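Local coordinates for protein acetyl-CoA acetyltransferase (PDB 4EGV) that is a monomeric thiolase-like protein with an extra C-terminal domain and probably has acyltransferase activity, at residues T238-S241 and V242-L246. Residues are numbered along the deposited sequence; the frame is centred on the assembly and turned at random.
Sequences TERS and VEELL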
ATOM      1  N   THR A 238      11.454  -9.298  14.937  1.00 62.63           N
ATOM      2  CA  THR A 238      11.140 -10.453  15.791  1.00 62.85           C
ATOM      3  C   THR A 238       9.814 -11.067  15.323  1.00 62.42           C
ATOM      4  O   THR A 238       8.855 -10.339  15.004  1.00 62.22           O
ATOM      5  CB  THR A 238      11.064 -10.088  17.285  1.00 62.89           C
ATOM      6  OG1 THR A 238      11.305  -8.691  17.415  1.00 63.57           O
ATOM      7  CG2 THR A 238      12.131 -10.824  18.093  1.00 63.32           C
ATOM      8  N   GLU A 239       9.777 -12.398  15.257  1.00 61.74           N
ATOM      9  CA  GLU A 239       8.546 -13.107  14.921  1.00 61.06           C
ATOM     10  C   GLU A 239       7.565 -13.036  16.086  1.00 59.97           C
ATOM     11  O   GLU A 239       7.970 -13.066  17.249  1.00 59.35           O
ATOM     12  CB  GLU A 239       8.829 -14.553  14.522  1.00 61.38           C
ATOM     13  CG  GLU A 239       7.646 -15.243  13.895  1.00 63.60           C
ATOM     14  CD  GLU A 239       7.759 -16.757  13.863  1.00 67.01           C
ATOM     15  OE1 GLU A 239       8.883 -17.307  13.935  1.00 67.69           O
ATOM     16  OE2 GLU A 239       6.698 -17.403  13.744  1.00 67.51           O
ATOM     17  N   ARG A 240       6.278 -12.915  15.751  1.00 59.03           N
ATOM     18  CA  ARG A 240       5.206 -12.782  16.742  1.00 58.05           C
ATOM     19  C   ARG A 240       4.120 -13.835  16.520  1.00 57.72           C
ATOM     20  O   ARG A 240       3.752 -14.118  15.387  1.00 57.33           O
ATOM     21  CB  ARG A 240       4.603 -11.361  16.735  1.00 57.69           C
ATOM     22  CG  ARG A 240       5.616 -10.172  16.747  1.00 56.35           C
ATOM     23  CD  ARG A 240       6.239  -9.910  18.107  1.00 53.85           C
ATOM     24  NE  ARG A 240       7.042  -8.708  18.108  1.00 52.78           N
ATOM     25  CZ  ARG A 240       7.707  -8.244  19.168  1.00 52.41           C
ATOM     26  NH1 ARG A 240       7.675  -8.888  20.327  1.00 50.11           N
ATOM     27  NH2 ARG A 240       8.411  -7.121  19.071  1.00 51.54           N
ATOM     28  N   SER A 241       3.634 -14.428  17.611  1.00 57.69           N
ATOM     29  CA  SER A 241       2.493 -15.344  17.572  1.00 57.25           C
ATOM     30  C   SER A 241       1.168 -14.574  17.649  1.00 56.92           C
ATOM     31  O   SER A 241       1.126 -13.418  18.027  1.00 56.35           O
ATOM     32  CB  SER A 241       2.578 -16.375  18.704  1.00 57.28           C
ATOM     33  OG  SER A 241       2.355 -15.774  19.971  1.00 56.93           O
ATOM     34  N   VAL A 242       0.087 -15.245  17.285  1.00 57.04           N
ATOM     35  CA  VAL A 242      -1.261 -14.704  17.341  1.00 56.85           C
ATOM     36  C   VAL A 242      -1.596 -14.186  18.732  1.00 57.23           C
ATOM     37  O   VAL A 242      -2.113 -13.095  18.869  1.00 57.45           O
ATOM     38  CB  VAL A 242      -2.280 -15.790  16.907  1.00 56.87           C
ATOM     39  CG1 VAL A 242      -3.699 -15.349  17.145  1.00 56.64           C
ATOM     40  CG2 VAL A 242      -2.081 -16.203  15.419  1.00 56.46           C
ATOM     41  N   GLU A 243      -1.288 -14.977  19.758  1.00 57.63           N
ATOM     42  CA  GLU A 243      -1.560 -14.666  21.169  1.00 57.46           C
ATOM     43  C   GLU A 243      -0.790 -13.419  21.609  1.00 57.15           C
ATOM     44  O   GLU A 243      -1.347 -12.537  22.261  1.00 56.89           O
ATOM     45  CB  GLU A 243      -1.183 -15.889  22.033  1.00 57.96           C
ATOM     46  CG  GLU A 243      -1.796 -15.981  23.461  1.00 60.73           C
ATOM     47  CD  GLU A 243      -3.278 -16.486  23.485  1.00 62.84           C
ATOM     48  OE1 GLU A 243      -4.181 -15.704  23.106  1.00 61.80           O
ATOM     49  OE2 GLU A 243      -3.547 -17.649  23.906  1.00 62.10           O
ATOM     50  N   GLU A 244       0.486 -13.359  21.236  1.00 56.89           N
ATOM     51  CA  GLU A 244       1.366 -12.238  21.529  1.00 56.75           C
ATOM     52  C   GLU A 244       0.835 -10.921  20.951  1.00 56.09           C
ATOM     53  O   GLU A 244       0.847  -9.916  21.634  1.00 55.90           O
ATOM     54  CB  GLU A 244       2.754 -12.552  20.996  1.00 57.05           C
ATOM     55  CG  GLU A 244       3.910 -11.668  21.461  1.00 58.67           C
ATOM     56  CD  GLU A 244       5.264 -12.132  20.860  1.00 61.53           C
ATOM     57  OE1 GLU A 244       5.309 -13.208  20.212  1.00 61.71           O
ATOM     58  OE2 GLU A 244       6.282 -11.432  21.032  1.00 59.70           O
ATOM     59  N   LEU A 245       0.351 -10.939  19.709  1.00 55.38           N
ATOM     60  CA  LEU A 245      -0.222  -9.757  19.031  1.00 54.71           C
ATOM     61  C   LEU A 245      -1.546  -9.258  19.624  1.00 55.00           C
ATOM     62  O   LEU A 245      -1.816  -8.056  19.660  1.00 54.77           O
ATOM     63  CB  LEU A 245      -0.428 -10.012  17.526  1.00 54.31           C
ATOM     64  CG  LEU A 245       0.771 -10.054  16.571  1.00 53.00           C
ATOM     65  CD1 LEU A 245       0.414 -10.553  15.199  1.00 50.04           C
ATOM     66  CD2 LEU A 245       1.402  -8.701  16.470  1.00 52.03           C
ATOM     67  N   LEU A 246      -2.363 -10.193  20.084  1.00 55.33           N
ATOM     68  CA  LEU A 246      -3.702  -9.917  20.530  1.00 55.50           C
ATOM     69  C   LEU A 246      -3.761  -9.503  21.996  1.00 55.37           C
ATOM     70  O   LEU A 246      -4.709  -8.835  22.409  1.00 55.35           O
ATOM     71  CB  LEU A 246      -4.554 -11.161  20.249  1.00 55.81           C
ATOM     72  CG  LEU A 246      -5.802 -11.556  21.051  1.00 56.82           C
ATOM     73  CD1 LEU A 246      -6.779 -12.328  20.208  1.00 57.93           C
ATOM     74  CD2 LEU A 246      -5.453 -12.379  22.244  1.00 57.96           C
TER
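R240 and E244 form a salt bridge at the start of helix 242-246, where R240 NH1 donates to E244 OE2 at 3.0 Å. The carboxylate oxygen lies at the edge of the guanidinium, in its plane, whereas NH1 approaches OE2 on its anti side, well out of the carboxylate plane; the two flat groups stand 79° apart. R240 suits this place because its chain, bent at chi2 (-77°), passes alongside the carboxylate and brings a charged end to the glutamate. The other carboxylate oxygen is used for the helix end. S241 is the N-cap, and with E244 it makes a capping box: E244 N donates weakly to S241 OG at 3.3 Å, and S241 N donates weakly to E244 OE1, also at 3.3 Å. Serine fits because its short side chain holds the hydroxyl close enough to the backbone to accept from E244 N, an amide of the first turn, which has no preceding helical turn to supply its acceptor; glutamate fits because CG anti to its backbone N (chi1 -167°) sends the carboxylate back to the cap. L245 N closes the turn on S241 O at 3.1 Å. Buried L245 meets R240 CB through its CG at 4.1 Å, and both side chains also touch L262, while V242 packs on A222 of helix 210-230.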